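Side-chain contacts in restriction endonuclease S subunits (Thermoanaerobacter tengcongensis, PDB 3OKG), which probably serves as the DNA-recognition subunit of a type I methyltransferase built from M and S polypeptides: residues 200-203 and 204-208; 381-384 and 385-389. All coordinates share one frame; numbering follows the deposited sequence.

Interaction 1. Residues 200-203 and 204-208; sequences EAQK and DTELL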
ATOM      1  N   GLU A 200      11.512  -1.717  -8.855  1.00 23.67           N
ATOM      2  CA  GLU A 200      12.425  -1.453  -9.951  1.00 28.13           C
ATOM      3  C   GLU A 200      11.629  -1.242 -11.233  1.00 32.12           C
ATOM      4  O   GLU A 200      11.951  -0.337 -12.014  1.00 32.19           O
ATOM      5  CB  GLU A 200      13.439  -2.587 -10.124  1.00 34.67           C
ATOM      6  CG  GLU A 200      14.473  -2.637  -9.023  1.00 45.50           C
ATOM      7  CD  GLU A 200      15.296  -3.913  -9.050  1.00 68.86           C
ATOM      8  OE1 GLU A 200      15.085  -4.740  -9.965  1.00 46.95           O
ATOM      9  OE2 GLU A 200      16.149  -4.089  -8.150  1.00 80.90           O
ATOM     10  N   ALA A 201      10.593  -2.067 -11.438  1.00 22.65           N
ATOM     11  CA  ALA A 201       9.772  -1.975 -12.653  1.00 28.28           C
ATOM     12  C   ALA A 201       9.035  -0.643 -12.696  1.00 31.88           C
ATOM     13  O   ALA A 201       8.957   0.019 -13.740  1.00 25.12           O
ATOM     14  CB  ALA A 201       8.771  -3.132 -12.724  1.00 16.19           C
ATOM     15  N   GLN A 202       8.500  -0.249 -11.545  1.00 26.01           N
ATOM     16  CA  GLN A 202       7.808   1.026 -11.415  1.00 27.02           C
ATOM     17  C   GLN A 202       8.709   2.160 -11.885  1.00 35.19           C
ATOM     18  O   GLN A 202       8.301   2.995 -12.693  1.00 32.99           O
ATOM     19  CB  GLN A 202       7.380   1.259  -9.965  1.00 30.77           C
ATOM     20  CG  GLN A 202       6.125   2.104  -9.816  1.00 63.74           C
ATOM     21  CD  GLN A 202       5.672   2.224  -8.374  1.00 65.97           C
ATOM     22  OE1 GLN A 202       6.447   2.607  -7.498  1.00 65.28           O
ATOM     23  NE2 GLN A 202       4.411   1.896  -8.121  1.00 53.15           N
ATOM     24  N   LYS A 203       9.938   2.186 -11.379  1.00 30.44           N
ATOM     25  CA  LYS A 203      10.906   3.201 -11.796  1.00 36.59           C
ATOM     26  C   LYS A 203      11.245   3.170 -13.307  1.00 36.42           C
ATOM     27  O   LYS A 203      11.281   4.209 -13.979  1.00 28.93           O
ATOM     28  CB  LYS A 203      12.180   3.096 -10.960  1.00 34.29           C
ATOM     29  CG  LYS A 203      13.225   4.133 -11.311  1.00 56.43           C
ATOM     30  CD  LYS A 203      14.450   4.029 -10.412  1.00 63.32           C
ATOM     31  CE  LYS A 203      15.385   2.913 -10.866  1.00 76.13           C
ATOM     32  NZ  LYS A 203      14.782   1.554 -10.711  1.00 71.95           N
ATOM     33  N   ASP A 204      11.497   1.984 -13.846  1.00 26.42           N
ATOM     34  CA  ASP A 204      11.886   1.859 -15.247  1.00 28.64           C
ATOM     35  C   ASP A 204      10.711   2.121 -16.178  1.00 32.21           C
ATOM     36  O   ASP A 204      10.883   2.618 -17.298  1.00 32.46           O
ATOM     37  CB  ASP A 204      12.470   0.473 -15.531  1.00 25.49           C
ATOM     38  CG  ASP A 204      13.740   0.215 -14.742  1.00 46.11           C
ATOM     39  OD1 ASP A 204      14.410   1.199 -14.363  1.00 51.27           O
ATOM     40  OD2 ASP A 204      14.066  -0.962 -14.500  1.00 53.62           O
ATOM     41  N   THR A 205       9.515   1.774 -15.731  1.00 23.50           N
ATOM     42  CA  THR A 205       8.348   1.960 -16.577  1.00 26.31           C
ATOM     43  C   THR A 205       7.976   3.454 -16.642  1.00 36.81           C
ATOM     44  O   THR A 205       7.623   3.967 -17.707  1.00 25.75           O
ATOM     45  CB  THR A 205       7.168   1.071 -16.122  1.00 27.37           C
ATOM     46  OG1 THR A 205       7.599  -0.294 -16.106  1.00 23.75           O
ATOM     47  CG2 THR A 205       6.003   1.180 -17.087  1.00 24.60           C
ATOM     48  N   GLU A 206       8.091   4.152 -15.516  1.00 27.59           N
ATOM     49  CA  GLU A 206       7.850   5.593 -15.496  1.00 29.51           C
ATOM     50  C   GLU A 206       8.817   6.300 -16.440  1.00 44.37           C
ATOM     51  O   GLU A 206       8.429   7.196 -17.189  1.00 36.51           O
ATOM     52  CB  GLU A 206       7.974   6.137 -14.078  1.00 35.14           C
ATOM     53  CG  GLU A 206       6.754   5.824 -13.225  1.00 41.22           C
ATOM     54  CD  GLU A 206       6.931   6.240 -11.777  1.00 75.16           C
ATOM     55  OE1 GLU A 206       7.956   6.886 -11.461  1.00 81.50           O
ATOM     56  OE2 GLU A 206       6.046   5.920 -10.957  1.00 61.71           O
ATOM     57  N   LEU A 207      10.076   5.877 -16.406  1.00 39.14           N
ATOM     58  CA  LEU A 207      11.111   6.449 -17.253  1.00 40.22           C
ATOM     59  C   LEU A 207      10.791   6.211 -18.732  1.00 44.90           C
ATOM     60  O   LEU A 207      10.948   7.098 -19.585  1.00 32.29           O
ATOM     61  CB  LEU A 207      12.466   5.840 -16.885  1.00 36.88           C
ATOM     62  CG  LEU A 207      13.672   6.774 -16.884  1.00 62.26           C
ATOM     63  CD1 LEU A 207      14.835   6.136 -16.124  1.00 56.26           C
ATOM     64  CD2 LEU A 207      14.059   7.115 -18.306  1.00 49.93           C
ATOM     65  N   LEU A 208      10.337   5.005 -19.030  1.00 31.37           N
ATOM     66  CA  LEU A 208       9.863   4.672 -20.367  1.00 37.87           C
ATOM     67  C   LEU A 208       8.773   5.635 -20.870  1.00 30.06           C
ATOM     68  O   LEU A 208       8.808   6.078 -22.025  1.00 31.71           O
ATOM     69  CB  LEU A 208       9.328   3.240 -20.386  1.00 32.17           C
ATOM     70  CG  LEU A 208       8.762   2.771 -21.725  1.00 36.35           C
ATOM     71  CD1 LEU A 208       9.700   3.130 -22.884  1.00 35.27           C
ATOM     72  CD2 LEU A 208       8.479   1.283 -21.698  1.00 31.49           C
TER
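The carbonyl oxygen A201 O is gripped twice by T205, through its backbone N at 2.7 Å and its hydroxyl OG1, also at 2.7 Å. The site is a surface turn of the long helix 174-216, packed on one side against helix 365-388; part of the long helix is predicted to form a coiled coil, and the turn illustrates how a threonine can direct its polar branch back on its own helix. The two donors divide the oxygen between them, the hydroxyl taking a place well above the carbonyl plane. Its torsion explains this, for with OG1 beside the backbone N and opposite the carbonyl carbon (chi1 -56°) the hydroxyl reaches back one turn, while the methyl CG2 packs on V382 of helix 365-388. With a valine in place of T205, A201 O would probably be left with the backbone N-H of that residue alone across this turn, its second grip gone.

The rest of the contact follows the usual i to i+4 bonds. D204 N bonds to E200 O at 3.0 Å, and the carboxylate of D204 folds over the same carbonyl, bringing OD2 within 3.3 Å of E200 O; these are two acceptors that cannot bond each other and probably repel mildly. K203 NZ, its chain bent at the last two torsions, reaches the other carboxylate oxygen, D204 OD1, in a long salt bridge of 3.7 Å. On another side of the helix Q202 and E206 run alongside each other and point the same way, amide and carboxylate planes 13° apart. E206 CG rests against Q202 O at 3.3 Å, while E206 OE2 comes 4.0 Å from Q202 CG.

Interaction 2. Residues 381-384 and 385-389; sequences QVAA and LKRAQ
Near the C-terminal end of helix 365-388, where Q381 meets L385 and A383 meets R387, the contact follows the ordinary i to i+4 ladder of an alpha helix. L385 N donates to Q381 O at 2.9 Å, and the leucine side chain leans back over that same oxygen: CG lies beside the backbone N (chi1 -79°), which sets it 3.4 Å from Q381 O and leaves CD1 only slightly farther off. An apolar branch thus covers a carbonyl that is already bonded.

This stretch belongs to a predicted coiled coil, and the principle it exemplifies is a division of labour round the helix: V382 and L385 meet T205 of helix 174-216, while R387 is an exposed residue that folds along its own helix. A bend at chi3 (-76°) turns the R387 guanidinium back along the helix until one face lies toward A383 O. That oxygen stands 3.8 Å off the guanidinium plane, displaced from its middle, and R387 NH2 touches A383 CB at 3.6 Å. The carbonyl takes its hydrogen bond from R387 N, at 3.2 Å from A383 O; the nearby positive charge, though it offers no hydrogen bond from this face, may polarise the carbonyl somewhat. One residue on, A388 N bonds to A384 O at 2.8 Å, and A388 CB rests 3.3 Å from the same oxygen.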
ATOM      1  N   GLN A 381       0.402   0.329 -17.780  1.00 28.13           N
ATOM      2  CA  GLN A 381       1.370  -0.467 -17.025  1.00 26.75           C
ATOM      3  C   GLN A 381       1.854   0.328 -15.824  1.00 25.79           C
ATOM      4  O   GLN A 381       1.928  -0.199 -14.726  1.00 26.86           O
ATOM      5  CB  GLN A 381       2.534  -0.933 -17.924  1.00 21.59           C
ATOM      6  CG  GLN A 381       2.087  -1.921 -19.000  1.00 21.63           C
ATOM      7  CD  GLN A 381       3.143  -2.094 -20.072  1.00 28.19           C
ATOM      8  OE1 GLN A 381       4.016  -1.242 -20.222  1.00 27.25           O
ATOM      9  NE2 GLN A 381       3.071  -3.190 -20.822  1.00 34.75           N
ATOM     10  N   VAL A 382       2.150   1.610 -16.032  1.00 23.87           N
ATOM     11  CA  VAL A 382       2.531   2.512 -14.948  1.00 23.90           C
ATOM     12  C   VAL A 382       1.462   2.538 -13.854  1.00 30.15           C
ATOM     13  O   VAL A 382       1.766   2.475 -12.661  1.00 29.82           O
ATOM     14  CB  VAL A 382       2.669   3.968 -15.475  1.00 30.96           C
ATOM     15  CG1 VAL A 382       2.771   4.957 -14.310  1.00 35.86           C
ATOM     16  CG2 VAL A 382       3.865   4.082 -16.368  1.00 26.96           C
ATOM     17  N   ALA A 383       0.211   2.668 -14.274  1.00 30.42           N
ATOM     18  CA  ALA A 383      -0.914   2.708 -13.343  1.00 49.41           C
ATOM     19  C   ALA A 383      -1.014   1.415 -12.543  1.00 34.54           C
ATOM     20  O   ALA A 383      -1.154   1.453 -11.330  1.00 39.11           O
ATOM     21  CB  ALA A 383      -2.217   2.967 -14.082  1.00 42.02           C
ATOM     22  N   ALA A 384      -0.940   0.282 -13.234  1.00 33.87           N
ATOM     23  CA  ALA A 384      -0.993  -1.021 -12.576  1.00 29.79           C
ATOM     24  C   ALA A 384       0.141  -1.185 -11.562  1.00 40.41           C
ATOM     25  O   ALA A 384      -0.069  -1.663 -10.443  1.00 37.60           O
ATOM     26  CB  ALA A 384      -0.964  -2.146 -13.594  1.00 29.48           C
ATOM     27  N   LEU A 385       1.344  -0.792 -11.951  1.00 29.48           N
ATOM     28  CA  LEU A 385       2.516  -0.977 -11.097  1.00 28.73           C
ATOM     29  C   LEU A 385       2.391  -0.130  -9.827  1.00 46.59           C
ATOM     30  O   LEU A 385       2.847  -0.513  -8.740  1.00 39.79           O
ATOM     31  CB  LEU A 385       3.783  -0.588 -11.850  1.00 21.25           C
ATOM     32  CG  LEU A 385       4.319  -1.639 -12.830  1.00 25.34           C
ATOM     33  CD1 LEU A 385       5.351  -0.999 -13.762  1.00 26.31           C
ATOM     34  CD2 LEU A 385       4.924  -2.792 -12.047  1.00 31.93           C
ATOM     35  N   LYS A 386       1.769   1.028  -9.985  1.00 32.83           N
ATOM     36  CA  LYS A 386       1.563   1.942  -8.877  1.00 64.08           C
ATOM     37  C   LYS A 386       0.679   1.270  -7.827  1.00 48.20           C
ATOM     38  O   LYS A 386       0.995   1.280  -6.639  1.00 57.02           O
ATOM     39  CB  LYS A 386       0.933   3.236  -9.389  1.00 57.95           C
ATOM     40  CG  LYS A 386       0.270   4.075  -8.318  1.00 80.04           C
ATOM     41  CD  LYS A 386      -0.551   5.207  -8.929  1.00 73.26           C
ATOM     42  CE  LYS A 386      -1.615   5.706  -7.954  1.00 71.81           C
ATOM     43  NZ  LYS A 386      -1.011   6.193  -6.681  1.00 79.84           N
ATOM     44  N   ARG A 387      -0.407   0.658  -8.293  1.00 45.76           N
ATOM     45  CA  ARG A 387      -1.378  -0.007  -7.426  1.00 55.23           C
ATOM     46  C   ARG A 387      -0.905  -1.359  -6.899  1.00 55.29           C
ATOM     47  O   ARG A 387      -1.247  -1.755  -5.778  1.00 42.84           O
ATOM     48  CB  ARG A 387      -2.707  -0.193  -8.168  1.00 55.25           C
ATOM     49  CG  ARG A 387      -3.698   0.939  -7.944  1.00 75.96           C
ATOM     50  CD  ARG A 387      -5.036   0.681  -8.635  1.00 74.92           C
ATOM     51  NE  ARG A 387      -4.977   0.902 -10.083  1.00 89.04           N
ATOM     52  CZ  ARG A 387      -5.098   2.093 -10.672  1.00 83.38           C
ATOM     53  NH1 ARG A 387      -5.276   3.189  -9.940  1.00 83.34           N
ATOM     54  NH2 ARG A 387      -5.037   2.192 -11.995  1.00 70.99           N
ATOM     55  N   ALA A 388      -0.140  -2.078  -7.714  1.00 39.98           N
ATOM     56  CA  ALA A 388       0.331  -3.404  -7.335  1.00 36.13           C
ATOM     57  C   ALA A 388       1.323  -3.358  -6.180  1.00 32.40           C
ATOM     58  O   ALA A 388       1.648  -4.402  -5.588  1.00 37.51           O
ATOM     59  CB  ALA A 388       0.952  -4.130  -8.540  1.00 32.80           C
ATOM     60  N   GLN A 389       1.831  -2.169  -5.868  1.00 42.30           N
ATOM     61  CA  GLN A 389       2.737  -2.042  -4.728  1.00 46.43           C
ATOM     62  C   GLN A 389       1.891  -1.717  -3.507  1.00 55.88           C
ATOM     63  O   GLN A 389       1.568  -0.557  -3.264  1.00 52.72           O
ATOM     64  CB  GLN A 389       3.806  -0.966  -4.959  1.00 45.51           C
ATOM     65  CG  GLN A 389       5.135  -1.489  -5.564  1.00 54.63           C
ATOM     66  CD  GLN A 389       5.927  -2.464  -4.647  1.00 55.86           C
ATOM     67  OE1 GLN A 389       7.032  -2.148  -4.183  1.00 35.82           O
ATOM     68  NE2 GLN A 389       5.379  -3.660  -4.424  1.00 33.75           N
TER

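How the interactions relate
Interactions 1 and 2, some 180 residues apart in the chain, lie on two helices that run antiparallel; the centres of the two contacts are about 10 Å apart. The example shows how local turns present the surfaces through which helices pair. T205 of interaction 1 reaches both V382 and L385 of interaction 2: its hydroxyl, held within its own helix, lies with OG1 3.3 Å from L385 CD1, and its methyl CG2 packs 3.7 Å from V382 CG2. A201 adds a further touch on L385. Antiparallel helices of this kind connect the two DNA-specificity domains in type I S subunits, probably spacing them along DNA.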